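Carboxypeptidase 1 (Deinococcus radiodurans str. R1, PDB 5GIV) is a zinc-dependent M32-family metallocarboxypeptidase that probably releases amino acids one by one from the C-terminus of peptides with broad specificity. Local coordinates at residues T264-G269 with L301-V306; A271-G276 with E461-H466; E296-L301 with A430-A435. One frame throughout, in Å; residues are numbered along the deposited sequence.

Contact 1: residues T264-G269 with L301-V306. With ZN (zinc ion), chain G.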
# COMPACT_ATOMS: atom_id res chain seq x y z
N THR A 264 -17.49 -9.74 3.89
CA THR A 264 -16.74 -10.06 2.69
C THR A 264 -17.65 -10.17 1.47
O THR A 264 -17.36 -9.59 0.42
CB THR A 264 -15.93 -11.34 2.92
OG1 THR A 264 -14.90 -11.08 3.88
CG2 THR A 264 -15.29 -11.83 1.62
N LEU A 265 -18.78 -10.87 1.61
CA LEU A 265 -19.71 -10.98 0.48
C LEU A 265 -20.23 -9.61 0.08
O LEU A 265 -20.29 -9.28 -1.11
CB LEU A 265 -20.87 -11.91 0.83
CG LEU A 265 -20.55 -13.34 1.28
CD1 LEU A 265 -21.81 -14.20 1.33
CD2 LEU A 265 -19.52 -13.97 0.37
N HIS A 266 -20.52 -8.76 1.07
CA HIS A 266 -21.01 -7.42 0.79
C HIS A 266 -19.99 -6.62 -0.01
O HIS A 266 -20.29 -6.11 -1.10
CB HIS A 266 -21.35 -6.72 2.11
CG HIS A 266 -21.89 -5.34 1.94
ND1 HIS A 266 -23.23 -5.05 2.05
CD2 HIS A 266 -21.27 -4.16 1.68
CE1 HIS A 266 -23.42 -3.75 1.87
NE2 HIS A 266 -22.24 -3.19 1.64
N GLU A 267 -18.76 -6.48 0.52
CA GLU A 267 -17.75 -5.68 -0.18
C GLU A 267 -17.35 -6.29 -1.52
O GLU A 267 -17.05 -5.56 -2.47
CB GLU A 267 -16.50 -5.49 0.70
CG GLU A 267 -16.72 -4.74 2.01
CD GLU A 267 -17.34 -3.37 1.82
OE1 GLU A 267 -17.09 -2.72 0.78
OE2 GLU A 267 -18.06 -2.92 2.73
N ALA A 268 -17.32 -7.62 -1.61
CA ALA A 268 -17.07 -8.25 -2.91
C ALA A 268 -18.13 -7.84 -3.92
O ALA A 268 -17.83 -7.63 -5.10
CB ALA A 268 -17.03 -9.77 -2.76
N GLY A 269 -19.38 -7.70 -3.47
CA GLY A 269 -20.43 -7.23 -4.35
C GLY A 269 -20.14 -5.85 -4.91
O GLY A 269 -20.29 -5.60 -6.10
N LEU A 301 -27.11 -7.41 -3.20
CA LEU A 301 -27.53 -8.55 -4.00
C LEU A 301 -26.67 -9.77 -3.66
O LEU A 301 -27.19 -10.83 -3.30
CB LEU A 301 -27.45 -8.20 -5.48
CG LEU A 301 -27.93 -9.23 -6.52
CD1 LEU A 301 -28.35 -8.56 -7.84
CD2 LEU A 301 -26.84 -10.29 -6.76
N TRP A 302 -25.35 -9.61 -3.71
CA TRP A 302 -24.47 -10.74 -3.45
C TRP A 302 -24.44 -11.11 -1.97
O TRP A 302 -24.25 -12.28 -1.63
CB TRP A 302 -23.06 -10.45 -3.96
CG TRP A 302 -22.98 -10.42 -5.46
CD1 TRP A 302 -22.95 -9.31 -6.26
CD2 TRP A 302 -22.98 -11.55 -6.35
NE1 TRP A 302 -22.89 -9.68 -7.58
CE2 TRP A 302 -22.91 -11.05 -7.67
CE3 TRP A 302 -23.00 -12.94 -6.15
CZ2 TRP A 302 -22.87 -11.89 -8.78
CZ3 TRP A 302 -22.96 -13.77 -7.27
CH2 TRP A 302 -22.90 -13.24 -8.57
N GLU A 303 -24.65 -10.14 -1.08
CA GLU A 303 -24.63 -10.47 0.35
C GLU A 303 -25.95 -11.12 0.78
O GLU A 303 -25.94 -12.22 1.34
CB GLU A 303 -24.37 -9.21 1.19
CG GLU A 303 -24.50 -9.42 2.70
CD GLU A 303 -24.78 -8.14 3.50
OE1 GLU A 303 -24.91 -8.23 4.74
OE2 GLU A 303 -24.88 -7.04 2.91
N ASN A 304 -27.08 -10.46 0.50
CA ASN A 304 -28.38 -10.91 1.00
C ASN A 304 -29.06 -11.89 0.05
O ASN A 304 -29.26 -13.06 0.38
CB ASN A 304 -29.30 -9.71 1.24
CG ASN A 304 -28.89 -8.87 2.44
OD1 ASN A 304 -28.19 -9.34 3.34
ND2 ASN A 304 -29.35 -7.62 2.46
N LEU A 305 -29.42 -11.42 -1.14
CA LEU A 305 -30.21 -12.24 -2.05
C LEU A 305 -29.51 -13.55 -2.35
O LEU A 305 -30.14 -14.61 -2.40
CB LEU A 305 -30.50 -11.46 -3.34
CG LEU A 305 -31.53 -10.35 -3.13
CD1 LEU A 305 -31.55 -9.43 -4.31
CD2 LEU A 305 -32.90 -10.94 -2.91
N VAL A 306 -28.20 -13.50 -2.55
CA VAL A 306 -27.43 -14.71 -2.81
C VAL A 306 -26.93 -15.30 -1.50
O VAL A 306 -27.28 -16.44 -1.14
CB VAL A 306 -26.27 -14.42 -3.77
CG1 VAL A 306 -25.44 -15.69 -4.02
CG2 VAL A 306 -26.80 -13.84 -5.08
ZN ZN G . -21.97 -1.04 1.07
O HOH W 1 -19.82 -0.77 2.12
O HOH W 2 -22.81 -0.83 2.92
O HOH W 3 -20.84 1.11 0.80
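His266 and Glu303 join the two helices through one short hydrogen bond, ND1 to OE2 at 2.7 Å, nearly straight at 163°. The oxygen lies in the imidazole plane, at the ring edge, whereas the ring nitrogen meets the carboxylate from above its plane, the two flat groups being turned 76° apart. Both side chains leave with CG anti to the backbone N (chi1 -179° in His266), and the extended glutamate chain runs past His266 CB to the ring. With ND1 so held, the imidazole is fixed in rotation and NE2 faces the zinc ion at 2.2 Å. A glutamine in place of Glu303 would probably weaken this grip and leave Arg300 and Arg308, its salt-bridge partners, without their carboxylate. Beside the polar pair the backbones come close: Leu265 CB rests on Glu303 CA at 4.1 Å, and Trp302 CD1 reaches Gly269 CA at 3.8 Å, where a side chain on Gly269 would press on Trp302 CB. His266 and Glu267 begin the HExxH zinc motif, completed by His270; Glu296, on helix 292-306, is the third protein ligand. Glu303 is a second-shell carboxylate behind the first histidine, an arrangement familiar from zinc peptidases.

Contact 2: residues A271-G276 with E461-H466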
# COMPACT_ATOMS: atom_id res chain seq x y z
N ALA A 271 -17.19 -4.74 -5.25
CA ALA A 271 -16.02 -4.87 -6.11
C ALA A 271 -16.37 -5.51 -7.44
O ALA A 271 -15.80 -5.16 -8.48
CB ALA A 271 -14.93 -5.68 -5.40
N LEU A 272 -17.32 -6.46 -7.43
CA LEU A 272 -17.76 -7.07 -8.68
C LEU A 272 -18.29 -6.02 -9.63
O LEU A 272 -17.97 -6.03 -10.83
CB LEU A 272 -18.83 -8.11 -8.39
CG LEU A 272 -18.30 -9.40 -7.77
CD1 LEU A 272 -19.46 -10.25 -7.30
CD2 LEU A 272 -17.46 -10.14 -8.82
N TYR A 273 -19.10 -5.09 -9.12
CA TYR A 273 -19.60 -3.99 -9.92
C TYR A 273 -18.44 -3.26 -10.61
O TYR A 273 -18.44 -3.09 -11.84
CB TYR A 273 -20.42 -3.06 -9.03
CG TYR A 273 -21.10 -1.91 -9.73
CD1 TYR A 273 -21.08 -1.78 -11.11
CD2 TYR A 273 -21.77 -0.95 -8.99
CE1 TYR A 273 -21.70 -0.73 -11.74
CE2 TYR A 273 -22.40 0.09 -9.60
CZ TYR A 273 -22.36 0.21 -10.97
OH TYR A 273 -23.01 1.28 -11.56
N GLU A 274 -17.46 -2.80 -9.83
CA GLU A 274 -16.33 -2.07 -10.40
C GLU A 274 -15.53 -2.94 -11.36
O GLU A 274 -15.08 -2.47 -12.41
CB GLU A 274 -15.42 -1.53 -9.29
CG GLU A 274 -16.06 -0.47 -8.39
CD GLU A 274 -16.33 0.84 -9.10
OE1 GLU A 274 -17.21 1.59 -8.63
OE2 GLU A 274 -15.67 1.14 -10.11
N GLN A 275 -15.32 -4.21 -11.00
CA GLN A 275 -14.53 -5.10 -11.85
C GLN A 275 -15.24 -5.43 -13.16
O GLN A 275 -14.59 -5.91 -14.09
CB GLN A 275 -14.17 -6.39 -11.11
CG GLN A 275 -13.03 -6.24 -10.09
CD GLN A 275 -12.52 -7.57 -9.56
OE1 GLN A 275 -13.22 -8.59 -9.59
NE2 GLN A 275 -11.29 -7.56 -9.05
N GLY A 276 -16.54 -5.20 -13.24
CA GLY A 276 -17.25 -5.43 -14.49
C GLY A 276 -17.33 -4.24 -15.42
O GLY A 276 -17.81 -4.38 -16.55
N GLU A 461 -23.52 -7.65 -17.99
CA GLU A 461 -24.00 -7.15 -19.28
C GLU A 461 -25.03 -6.04 -19.12
O GLU A 461 -25.08 -5.13 -19.96
CB GLU A 461 -24.56 -8.30 -20.11
CG GLU A 461 -23.49 -9.21 -20.65
CD GLU A 461 -24.05 -10.43 -21.36
OE1 GLU A 461 -25.23 -10.80 -21.12
OE2 GLU A 461 -23.31 -10.99 -22.21
N ASN A 462 -25.87 -6.09 -18.09
CA ASN A 462 -26.97 -5.16 -17.96
C ASN A 462 -26.71 -4.03 -16.96
O ASN A 462 -27.45 -3.04 -16.98
CB ASN A 462 -28.24 -5.91 -17.56
CG ASN A 462 -28.71 -6.85 -18.65
OD1 ASN A 462 -29.44 -6.45 -19.55
ND2 ASN A 462 -28.29 -8.10 -18.58
N VAL A 463 -25.68 -4.14 -16.11
CA VAL A 463 -25.44 -3.14 -15.08
C VAL A 463 -23.99 -2.69 -15.09
O VAL A 463 -23.70 -1.50 -15.28
CB VAL A 463 -25.82 -3.66 -13.68
CG1 VAL A 463 -25.71 -2.54 -12.65
CG2 VAL A 463 -27.20 -4.30 -13.69
N TYR A 464 -23.07 -3.63 -14.88
CA TYR A 464 -21.68 -3.27 -14.58
C TYR A 464 -21.00 -2.61 -15.77
O TYR A 464 -20.38 -1.54 -15.63
CB TYR A 464 -20.88 -4.50 -14.15
CG TYR A 464 -21.43 -5.24 -12.95
CD1 TYR A 464 -22.43 -4.71 -12.17
CD2 TYR A 464 -20.95 -6.51 -12.63
CE1 TYR A 464 -22.94 -5.40 -11.09
CE2 TYR A 464 -21.45 -7.21 -11.56
CZ TYR A 464 -22.44 -6.65 -10.79
OH TYR A 464 -22.94 -7.36 -9.72
N ARG A 465 -21.08 -3.23 -16.95
CA ARG A 465 -20.20 -2.81 -18.03
C ARG A 465 -20.42 -1.35 -18.38
O ARG A 465 -19.48 -0.67 -18.81
CB ARG A 465 -20.40 -3.68 -19.27
CG ARG A 465 -21.76 -3.52 -19.97
CD ARG A 465 -21.82 -4.35 -21.24
NE ARG A 465 -23.13 -4.25 -21.89
CZ ARG A 465 -23.35 -3.74 -23.10
NH1 ARG A 465 -22.34 -3.26 -23.83
NH2 ARG A 465 -24.59 -3.70 -23.57
N HIS A 466 -21.64 -0.84 -18.19
CA HIS A 466 -21.95 0.52 -18.59
C HIS A 466 -21.30 1.59 -17.71
O HIS A 466 -21.15 2.72 -18.16
CB HIS A 466 -23.46 0.74 -18.66
CG HIS A 466 -24.14 -0.14 -19.65
ND1 HIS A 466 -25.08 -1.08 -19.30
CD2 HIS A 466 -23.99 -0.24 -20.99
CE1 HIS A 466 -25.50 -1.72 -20.38
NE2 HIS A 466 -24.84 -1.23 -21.42
O HOH W 4 -23.47 1.07 -14.05
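Tyr464 lays one face of its ring on the backbone of helix 257-275. Tyr273 CA sits over the centre of that face, 3.6 Å from the centroid and only 8° off the normal, a CH-pi contact in which the phenol lies flat on the helix. The carbonyl group of Leu272 comes over the same face, its O 3.5 Å from Tyr464 CD2, while Leu272 CB touches CE2. The Tyr273 side chain comes obliquely beside the Tyr464 ring: with CG anti to the backbone N (chi1 -175°), its CD1 lies 3.4 Å from Tyr464 CD1. The two planes are inclined by 33° with centroids 5.3 Å apart, too oblique for either a stack or an edge-to-face pair. At its far end Tyr273 OH donates to a water that in turn donates to Val463 O, so a polar bridge closes the aromatic contact; the hydroxyl is also hydrogen-bonded to Val290 N. Gly276 lies against Tyr464 CB, where a side chain would collide, and its O receives a CA-H...O contact from Arg465 CA at 3.2 Å. Arg465 itself turns back, NE donating to Glu461 O in the carbonyl plane. The contact thus sets the C-terminal part of helix 257-275 against that of helix 453-464. Helix 292-306 adjoins both tyrosines, with Gln298 and Trp302 hydrogen-bonded to Tyr464 OH and Val294 touching Tyr273, and strand 245-250 packs against Ala271 and Gln275.

Contact 3: residues E296-L301 with A430-A435. With ZN (zinc ion), chain G.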
# COMPACT_ATOMS: atom_id res chain seq x y z
N GLU A 296 -24.75 0.08 -3.82
CA GLU A 296 -25.22 -0.72 -2.70
C GLU A 296 -26.21 -1.80 -3.12
O GLU A 296 -26.42 -2.76 -2.38
CB GLU A 296 -25.86 0.18 -1.65
CG GLU A 296 -26.20 -0.54 -0.35
CD GLU A 296 -24.97 -0.82 0.51
OE1 GLU A 296 -25.15 -1.11 1.71
OE2 GLU A 296 -23.84 -0.74 -0.01
N SER A 297 -26.84 -1.64 -4.29
CA SER A 297 -27.72 -2.71 -4.77
C SER A 297 -26.92 -3.96 -5.06
O SER A 297 -27.44 -5.07 -4.94
CB SER A 297 -28.44 -2.26 -6.05
OG SER A 297 -27.59 -2.35 -7.18
N GLN A 298 -25.66 -3.80 -5.44
CA GLN A 298 -24.84 -4.93 -5.82
C GLN A 298 -24.19 -5.59 -4.60
O GLN A 298 -24.11 -6.83 -4.53
CB GLN A 298 -23.80 -4.46 -6.83
CG GLN A 298 -24.50 -3.98 -8.10
CD GLN A 298 -25.53 -5.01 -8.59
OE1 GLN A 298 -25.18 -6.15 -8.90
NE2 GLN A 298 -26.79 -4.60 -8.65
N SER A 299 -23.73 -4.80 -3.63
CA SER A 299 -23.28 -5.41 -2.39
C SER A 299 -24.42 -6.18 -1.73
O SER A 299 -24.23 -7.30 -1.25
CB SER A 299 -22.71 -4.34 -1.46
OG SER A 299 -23.61 -3.27 -1.33
N ARG A 300 -25.62 -5.60 -1.71
CA ARG A 300 -26.75 -6.26 -1.07
C ARG A 300 -27.24 -7.46 -1.88
O ARG A 300 -27.75 -8.43 -1.31
CB ARG A 300 -27.88 -5.26 -0.86
CG ARG A 300 -27.54 -4.21 0.20
CD ARG A 300 -27.22 -4.87 1.53
NE ARG A 300 -27.30 -3.91 2.63
CZ ARG A 300 -27.15 -4.23 3.92
NH1 ARG A 300 -26.93 -5.49 4.28
NH2 ARG A 300 -27.26 -3.28 4.84
N LEU A 301 -27.11 -7.41 -3.20
CA LEU A 301 -27.53 -8.55 -4.00
C LEU A 301 -26.67 -9.77 -3.66
O LEU A 301 -27.19 -10.83 -3.30
CB LEU A 301 -27.45 -8.20 -5.48
CG LEU A 301 -27.93 -9.23 -6.52
CD1 LEU A 301 -28.35 -8.56 -7.84
CD2 LEU A 301 -26.84 -10.29 -6.76
N ALA A 430 -33.17 -6.34 -4.93
CA ALA A 430 -34.20 -7.30 -5.34
C ALA A 430 -34.74 -7.01 -6.73
O ALA A 430 -35.10 -7.94 -7.47
CB ALA A 430 -35.34 -7.33 -4.33
N GLN A 431 -34.83 -5.73 -7.11
CA GLN A 431 -35.31 -5.37 -8.44
C GLN A 431 -34.34 -5.86 -9.50
O GLN A 431 -34.75 -6.47 -10.50
CB GLN A 431 -35.51 -3.86 -8.53
CG GLN A 431 -36.07 -3.33 -9.85
CD GLN A 431 -36.56 -1.88 -9.75
OE1 GLN A 431 -36.75 -1.35 -8.65
NE2 GLN A 431 -36.74 -1.22 -10.90
N PHE A 432 -33.03 -5.63 -9.30
CA PHE A 432 -32.05 -6.16 -10.24
C PHE A 432 -32.06 -7.68 -10.23
O PHE A 432 -31.99 -8.32 -11.29
CB PHE A 432 -30.65 -5.66 -9.90
CG PHE A 432 -30.38 -4.27 -10.38
CD1 PHE A 432 -30.51 -3.95 -11.72
CD2 PHE A 432 -30.00 -3.28 -9.49
CE1 PHE A 432 -30.26 -2.67 -12.17
CE2 PHE A 432 -29.75 -1.99 -9.93
CZ PHE A 432 -29.89 -1.69 -11.27
N TYR A 433 -32.17 -8.28 -9.05
CA TYR A 433 -32.08 -9.73 -8.97
C TYR A 433 -33.22 -10.40 -9.71
O TYR A 433 -33.01 -11.35 -10.46
CB TYR A 433 -32.05 -10.15 -7.51
CG TYR A 433 -31.90 -11.63 -7.31
CD1 TYR A 433 -30.64 -12.21 -7.30
CD2 TYR A 433 -33.01 -12.45 -7.14
CE1 TYR A 433 -30.48 -13.57 -7.10
CE2 TYR A 433 -32.87 -13.81 -6.94
CZ TYR A 433 -31.60 -14.36 -6.93
OH TYR A 433 -31.44 -15.71 -6.73
N ALA A 434 -34.45 -9.90 -9.52
CA ALA A 434 -35.62 -10.49 -10.17
C ALA A 434 -35.51 -10.39 -11.69
O ALA A 434 -35.93 -11.30 -12.41
CB ALA A 434 -36.90 -9.82 -9.68
N ALA A 435 -34.99 -9.27 -12.19
CA ALA A 435 -34.75 -9.17 -13.62
C ALA A 435 -33.76 -10.23 -14.09
O ALA A 435 -33.91 -10.79 -15.18
CB ALA A 435 -34.26 -7.77 -13.98
ZN ZN G . -21.97 -1.04 1.07
O HOH W 2 -22.81 -0.83 2.92
O HOH W 1 -19.82 -0.77 2.12
O HOH W 3 -20.84 1.11 0.80
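Gln298 bends at chi2 (-49°), which folds its amide back over its own helix and toward Phe432, whose CG is set anti to its carbonyl carbon. NE2 arrives 3.6 Å from Phe432 CD2, the amide and ring planes 78° apart. The same NE2 donates to Ser297 OG at 2.8 Å, and that hydroxyl also lies 3.5 Å from Phe432 CD2; Ser297 OG is bonded in addition to Val294 O, and Gln298 OE1 to Tyr464 OH. These polar groups therefore meet the phenyl ring with hydrogen-bond partners of their own. Next along the helix, Leu301 CD1 rests against Tyr433 CB at 4.0 Å, while its CG lies at the edge of the tyrosine ring. The two helical segments cross at -66° with axes 9.6 Å apart, so side chains rather than backbones bridge them. Glu296, the third protein ligand beside the two HExxH histidines, lies on the side of the helix turned from Phe432 and binds zinc through OE2 at 2.2 Å. Its OE1 accepts a hydrogen bond from a zinc-bound water at 2.6 Å. Ser299 OG donates to Glu296 O from above the carbonyl plane, beside the backbone bond from Arg300 N. Phe432 is backed by Ile476, Ala479 and Thr480 of helix 472-480.

In the fold
Helix 292-306 ties the set together: contact 1 sets it against helix 257-275, contact 3 against helix 420-439, and the two share Leu301, their centres 9 Å apart. Both reach the zinc ion, contact 1 supplying His266 and contact 3 Glu296, with His270 between contacts 1 and 2 in sequence as the remaining protein ligand. Contact 2 stands back from the metal, the Tyr273 side chain about 10 Å from it. Tyr464 of contact 2 connects all three through its hydroxyl, which lies 2.7 Å from Gln298 OE1 of contact 3 and 3.2 Å from Trp302 NE1 of contact 1, both probable hydrogen bonds. Val463 CG2 also packs on Phe432 CE1 at 3.8 Å.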